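Ferritin (PDB 3VNX) stores iron as the 24-subunit shell of a plant-type ferritin from a green alga and probably oxidises ferrous iron in doing so. Local coordinates at residues L125-F139 against Q169-L183. Sequence-based numbering, arbitrary orientation. Where two conformers were deposited one is given.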
loop_
_atom_site.group_PDB
_atom_site.type_symbol
_atom_site.label_atom_id
_atom_site.label_comp_id
_atom_site.label_asym_id
_atom_site.label_seq_id
_atom_site.Cartn_x
_atom_site.Cartn_y
_atom_site.Cartn_z
ATOM N N LEU A 125 -35.649 27.858 29.594
ATOM C CA LEU A 125 -35.098 29.186 29.798
ATOM C C LEU A 125 -34.766 29.404 31.257
ATOM O O LEU A 125 -33.714 29.957 31.594
ATOM C CB LEU A 125 -36.079 30.262 29.323
ATOM C CG LEU A 125 -35.676 31.689 29.675
ATOM C CD1 LEU A 125 -34.283 32.042 29.141
ATOM C CD2 LEU A 125 -36.713 32.649 29.135
ATOM N N TYR A 126 -35.669 28.970 32.124
ATOM C CA TYR A 126 -35.455 29.130 33.554
ATOM C C TYR A 126 -34.174 28.431 34.002
ATOM O O TYR A 126 -33.317 29.052 34.632
ATOM C CB TYR A 126 -36.651 28.622 34.348
ATOM C CG TYR A 126 -36.370 28.553 35.830
ATOM C CD1 TYR A 126 -36.421 27.338 36.513
ATOM C CD2 TYR A 126 -36.023 29.697 36.547
ATOM C CE1 TYR A 126 -36.155 27.270 37.876
ATOM C CE2 TYR A 126 -35.755 29.640 37.908
ATOM C CZ TYR A 126 -35.825 28.424 38.566
ATOM O OH TYR A 126 -35.560 28.356 39.912
ATOM N N ALA A 127 -34.047 27.146 33.673
ATOM C CA ALA A 127 -32.845 26.389 33.989
ATOM C C ALA A 127 -31.580 27.072 33.471
ATOM O O ALA A 127 -30.546 27.097 34.163
ATOM C CB ALA A 127 -32.944 24.969 33.442
ATOM N N MET A 128 -31.647 27.635 32.266
ATOM C CA MET A 128 -30.463 28.290 31.706
ATOM C C MET A 128 -30.179 29.618 32.420
ATOM O O MET A 128 -29.019 30.019 32.605
ATOM C CB MET A 128 -30.583 28.454 30.185
ATOM C CG MET A 128 -30.777 27.110 29.467
ATOM S SD MET A 128 -29.550 25.857 29.975
ATOM C CE MET A 128 -28.057 26.579 29.277
ATOM N N GLU A 129 -31.241 30.285 32.852
ATOM C CA GLU A 129 -31.069 31.489 33.656
ATOM C C GLU A 129 -30.502 31.135 35.034
ATOM O O GLU A 129 -29.673 31.854 35.573
ATOM C CB GLU A 129 -32.384 32.262 33.773
ATOM C CG GLU A 129 -32.814 32.966 32.484
ATOM C CD GLU A 129 -34.053 33.833 32.671
ATOM O OE1 GLU A 129 -34.714 33.725 33.731
ATOM O OE2 GLU A 129 -34.363 34.627 31.758
ATOM N N LEU A 130 -30.944 30.016 35.590
ATOM C CA LEU A 130 -30.422 29.536 36.865
ATOM C C LEU A 130 -28.937 29.229 36.713
ATOM O O LEU A 130 -28.110 29.684 37.504
ATOM C CB LEU A 130 -31.167 28.270 37.293
ATOM C CG LEU A 130 -31.260 27.904 38.775
ATOM C CD1 LEU A 130 -31.174 26.406 38.927
ATOM C CD2 LEU A 130 -30.196 28.579 39.621
ATOM N N ALA A 131 -28.617 28.456 35.675
ATOM C CA ALA A 131 -27.237 28.078 35.366
ATOM C C ALA A 131 -26.326 29.292 35.195
ATOM O O ALA A 131 -25.264 29.373 35.809
ATOM C CB ALA A 131 -27.189 27.190 34.111
ATOM N N LEU A 132 -26.747 30.230 34.355
ATOM C CA LEU A 132 -26.000 31.459 34.162
ATOM C C LEU A 132 -25.731 32.115 35.512
ATOM O O LEU A 132 -24.591 32.463 35.830
ATOM C CB LEU A 132 -26.786 32.413 33.257
ATOM C CG LEU A 132 -26.252 33.843 33.127
ATOM C CD1 LEU A 132 -24.798 33.866 32.666
ATOM C CD2 LEU A 132 -27.140 34.653 32.178
ATOM N N SER A 133 -26.791 32.263 36.300
ATOM C CA SER A 133 -26.719 32.919 37.607
ATOM C C SER A 133 -25.700 32.215 38.488
ATOM O O SER A 133 -24.881 32.862 39.160
ATOM C CB SER A 133 -28.098 32.923 38.285
ATOM O OG SER A 133 -29.051 33.650 37.513
ATOM N N LEU A 134 -25.750 30.885 38.466
ATOM C CA LEU A 134 -24.788 30.075 39.211
ATOM C C LEU A 134 -23.359 30.305 38.717
ATOM O O LEU A 134 -22.421 30.371 39.510
ATOM C CB LEU A 134 -25.157 28.591 39.132
ATOM C CG LEU A 134 -26.328 28.153 40.021
ATOM C CD1 LEU A 134 -26.647 26.672 39.851
ATOM C CD2 LEU A 134 -26.022 28.462 41.473
ATOM N N GLU A 135 -23.198 30.444 37.405
ATOM C CA GLU A 135 -21.876 30.638 36.835
ATOM C C GLU A 135 -21.317 32.011 37.195
ATOM O O GLU A 135 -20.141 32.136 37.554
ATOM C CB GLU A 135 -21.920 30.439 35.325
ATOM C CG GLU A 135 -22.290 29.027 34.903
ATOM C CD GLU A 135 -21.262 28.018 35.365
ATOM O OE1 GLU A 135 -20.108 28.429 35.607
ATOM O OE2 GLU A 135 -21.601 26.824 35.490
ATOM N N LYS A 136 -22.158 33.042 37.113
ATOM C CA LYS A 136 -21.756 34.392 37.562
ATOM C C LYS A 136 -21.360 34.373 39.039
ATOM O O LYS A 136 -20.315 34.911 39.423
ATOM C CB LYS A 136 -22.869 35.418 37.321
ATOM C CG LYS A 136 -23.211 35.601 35.830
ATOM C CD LYS A 136 -24.475 36.431 35.602
ATOM C CE LYS A 136 -24.193 37.926 35.674
ATOM N NZ LYS A 136 -25.418 38.774 35.506
ATOM N N LEU A 137 -22.192 33.725 39.858
ATOM C CA LEU A 137 -21.876 33.552 41.265
ATOM C C LEU A 137 -20.486 32.928 41.399
ATOM O O LEU A 137 -19.636 33.438 42.144
ATOM C CB LEU A 137 -22.914 32.653 41.944
ATOM C CG LEU A 137 -23.155 32.891 43.439
ATOM C CD1 LEU A 137 -23.779 31.669 44.100
ATOM C CD2 LEU A 137 -21.891 33.314 44.169
ATOM N N ASN A 138 -20.246 31.825 40.684
ATOM C CA ASN A 138 -18.967 31.152 40.835
ATOM C C ASN A 138 -17.790 31.986 40.330
ATOM O O ASN A 138 -16.675 31.846 40.817
ATOM C CB ASN A 138 -18.954 29.777 40.192
ATOM C CG ASN A 138 -17.839 28.913 40.744
ATOM O OD1 ASN A 138 -17.376 29.152 41.852
ATOM N ND2 ASN A 138 -17.391 27.923 39.978
ATOM N N PHE A 139 -18.048 32.857 39.359
ATOM C CA PHE A 139 -17.034 33.778 38.879
ATOM C C PHE A 139 -16.585 34.663 40.046
ATOM O O PHE A 139 -15.380 34.872 40.278
ATOM C CB PHE A 139 -17.605 34.618 37.743
ATOM C CG PHE A 139 -16.624 35.571 37.127
ATOM C CD1 PHE A 139 -15.260 35.359 37.232
ATOM C CD2 PHE A 139 -17.077 36.678 36.420
ATOM C CE1 PHE A 139 -14.356 36.247 36.656
ATOM C CE2 PHE A 139 -16.199 37.558 35.835
ATOM C CZ PHE A 139 -14.822 37.346 35.956
ATOM N N GLN A 169 -13.748 30.458 33.675
ATOM C CA GLN A 169 -15.066 30.841 34.153
ATOM C C GLN A 169 -15.586 32.015 33.326
ATOM O O GLN A 169 -16.789 32.111 33.044
ATOM C CB GLN A 169 -15.034 31.151 35.654
ATOM C CG GLN A 169 -16.393 31.460 36.256
ATOM C CD GLN A 169 -17.380 30.302 36.140
ATOM O OE1 GLN A 169 -17.192 29.247 36.741
ATOM N NE2 GLN A 169 -18.450 30.509 35.384
ATOM N N VAL A 170 -14.673 32.877 32.888
ATOM C CA VAL A 170 -15.041 33.955 31.975
ATOM C C VAL A 170 -15.721 33.400 30.716
ATOM O O VAL A 170 -16.835 33.798 30.372
ATOM C CB VAL A 170 -13.809 34.805 31.589
ATOM C CG1 VAL A 170 -14.174 35.841 30.522
ATOM C CG2 VAL A 170 -13.229 35.481 32.833
ATOM N N ASP A 171 -15.054 32.471 30.035
ATOM C CA ASP A 171 -15.643 31.826 28.867
ATOM C C ASP A 171 -16.984 31.190 29.223
ATOM O O ASP A 171 -17.975 31.350 28.511
ATOM C CB ASP A 171 -14.710 30.737 28.338
ATOM C CG ASP A 171 -13.350 31.275 27.925
ATOM O OD1 ASP A 171 -13.300 32.398 27.383
ATOM O OD2 ASP A 171 -12.336 30.561 28.139
ATOM N N ALA A 172 -17.011 30.452 30.327
ATOM C CA ALA A 172 -18.244 29.794 30.739
ATOM C C ALA A 172 -19.416 30.781 30.883
ATOM O O ALA A 172 -20.519 30.522 30.364
ATOM C CB ALA A 172 -18.033 28.994 32.027
ATOM N N VAL A 173 -19.180 31.905 31.574
ATOM C CA VAL A 173 -20.239 32.888 31.750
ATOM C C VAL A 173 -20.792 33.412 30.426
ATOM O O VAL A 173 -22.010 33.451 30.238
ATOM C CB VAL A 173 -19.803 34.091 32.605
ATOM C CG1 VAL A 173 -20.826 35.227 32.464
ATOM C CG2 VAL A 173 -19.629 33.675 34.063
ATOM N N LYS A 174 -19.903 33.833 29.525
ATOM C CA LYS A 174 -20.332 34.321 28.213
ATOM C C LYS A 174 -21.161 33.266 27.464
ATOM O O LYS A 174 -22.226 33.583 26.911
ATOM C CB LYS A 174 -19.126 34.770 27.373
ATOM C CG LYS A 174 -19.395 34.915 25.869
ATOM C CD LYS A 174 -20.053 36.228 25.516
ATOM C CE LYS A 174 -20.435 36.271 24.038
ATOM N NZ LYS A 174 -19.370 36.867 23.203
ATOM N N GLU A 175 -20.685 32.018 27.471
ATOM C CA GLU A 175 -21.396 30.912 26.826
ATOM C C GLU A 175 -22.806 30.745 27.381
ATOM O O GLU A 175 -23.765 30.484 26.635
ATOM C CB GLU A 175 -20.621 29.599 26.999
ATOM C CG GLU A 175 -21.401 28.337 26.628
ATOM C CD GLU A 175 -20.700 27.067 27.092
ATOM O OE1 GLU A 175 -19.819 27.174 27.971
ATOM O OE2 GLU A 175 -21.029 25.966 26.586
ATOM N N HIS A 176 -22.948 30.877 28.701
ATOM C CA HIS A 176 -24.281 30.741 29.293
ATOM C C HIS A 176 -25.156 31.955 29.002
ATOM O O HIS A 176 -26.367 31.825 28.819
ATOM C CB HIS A 176 -24.215 30.472 30.786
ATOM C CG HIS A 176 -23.820 29.069 31.126
ATOM N ND1 HIS A 176 -24.734 28.112 31.510
ATOM C CD2 HIS A 176 -22.612 28.462 31.135
ATOM C CE1 HIS A 176 -24.104 26.975 31.747
ATOM N NE2 HIS A 176 -22.816 27.160 31.525
ATOM N N ALA A 177 -24.545 33.131 28.928
ATOM C CA ALA A 177 -25.306 34.332 28.589
ATOM C C ALA A 177 -25.975 34.143 27.228
ATOM O O ALA A 177 -27.179 34.398 27.075
ATOM C CB ALA A 177 -24.418 35.580 28.611
ATOM N N VAL A 178 -25.199 33.657 26.256
ATOM C CA VAL A 178 -25.704 33.412 24.902
ATOM C C VAL A 178 -26.895 32.439 24.836
ATOM O O VAL A 178 -27.893 32.728 24.165
ATOM C CB VAL A 178 -24.583 32.924 23.985
ATOM C CG1 VAL A 178 -25.141 32.530 22.606
ATOM C CG2 VAL A 178 -23.529 34.005 23.868
ATOM N N TYR A 179 -26.793 31.304 25.530
ATOM C CA TYR A 179 -27.920 30.366 25.638
ATOM C C TYR A 179 -29.192 31.042 26.115
ATOM O O TYR A 179 -30.287 30.778 25.597
ATOM C CB TYR A 179 -27.625 29.253 26.642
ATOM C CG TYR A 179 -26.520 28.325 26.234
ATOM C CD1 TYR A 179 -26.403 27.878 24.915
ATOM C CD2 TYR A 179 -25.605 27.871 27.175
ATOM C CE1 TYR A 179 -25.384 27.022 24.546
ATOM C CE2 TYR A 179 -24.589 27.008 26.820
ATOM C CZ TYR A 179 -24.480 26.587 25.509
ATOM O OH TYR A 179 -23.460 25.727 25.183
ATOM N N VAL A 180 -29.042 31.865 27.153
ATOM C CA VAL A 180 -30.168 32.601 27.711
ATOM C C VAL A 180 -30.745 33.533 26.653
ATOM O O VAL A 180 -31.958 33.557 26.416
ATOM C CB VAL A 180 -29.761 33.402 28.974
ATOM C CG1 VAL A 180 -30.839 34.397 29.346
ATOM C CG2 VAL A 180 -29.482 32.454 30.139
ATOM N N SER A 181 -29.861 34.283 26.003
ATOM C CA SER A 181 -30.270 35.176 24.933
ATOM C C SER A 181 -31.031 34.395 23.850
ATOM O O SER A 181 -32.057 34.863 23.337
ATOM C CB SER A 181 -29.048 35.880 24.348
ATOM O OG SER A 181 -29.370 36.510 23.126
ATOM N N GLN A 182 -30.536 33.206 23.506
ATOM C CA GLN A 182 -31.177 32.410 22.466
ATOM C C GLN A 182 -32.579 31.927 22.869
ATOM O O GLN A 182 -33.536 32.011 22.081
ATOM C CB GLN A 182 -30.295 31.220 22.094
ATOM C CG GLN A 182 -29.085 31.608 21.278
ATOM C CD GLN A 182 -28.182 30.426 20.983
ATOM O OE1 GLN A 182 -27.628 30.319 19.888
ATOM N NE2 GLN A 182 -28.033 29.528 21.957
ATOM N N LEU A 183 -32.702 31.412 24.088
ATOM C CA LEU A 183 -33.986 30.897 24.549
ATOM C C LEU A 183 -35.025 32.023 24.588
ATOM O O LEU A 183 -36.175 31.846 24.170
ATOM C CB LEU A 183 -33.829 30.210 25.905
ATOM C CG LEU A 183 -33.230 28.804 25.780
ATOM C CD1 LEU A 183 -32.939 28.168 27.139
ATOM C CD2 LEU A 183 -34.178 27.935 24.969
HETATM O O HOH W 1 -27.033 29.301 30.635
#
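In the four-helix bundle of the ferritin subunit, probably at the ferroxidase centre as in H-type ferritins, Glu135 of helix 123-151 meets Gln169 and His176 of helix 155-201; the axes of segments 125-139 and 169-183 approach to 9.0 Å and run antiparallel at 158°. Gln169 NE2 donates to the anti lone pair of Glu135 OE1 (2.7 Å, 161°), amide and carboxylate nearly coplanar; a glutamine is long enough to reach the buried acid from the facing helix and brings it an N-H. Tyr58 OH is hydrogen-bonded to the other carboxylate oxygen, OE2. With CG anti to its carbonyl carbon, Glu135 lays CG over one face of the imidazole, 3.9 Å from the His176 ring centroid, a CH-pi contact, and the bend at chi2 (-63°) turns the carboxylate toward Gln169 NE2. With an alanine at Gln169, Glu135 OE1 would probably lose this donor and a gap would open beside Phe139, whose CB lies 3.7 Å from Gln169 CG. Knobs-into-holes packing runs along the bundle interface: Leu132 sits among Val173, His176, Ala177 and Val180, its branched tip filling the hole. Flexible Met128 curls its CE to 3.5 Å from Tyr179 CD2. Beside it, a water joins His176 ND1 to Met128 O and His176 O.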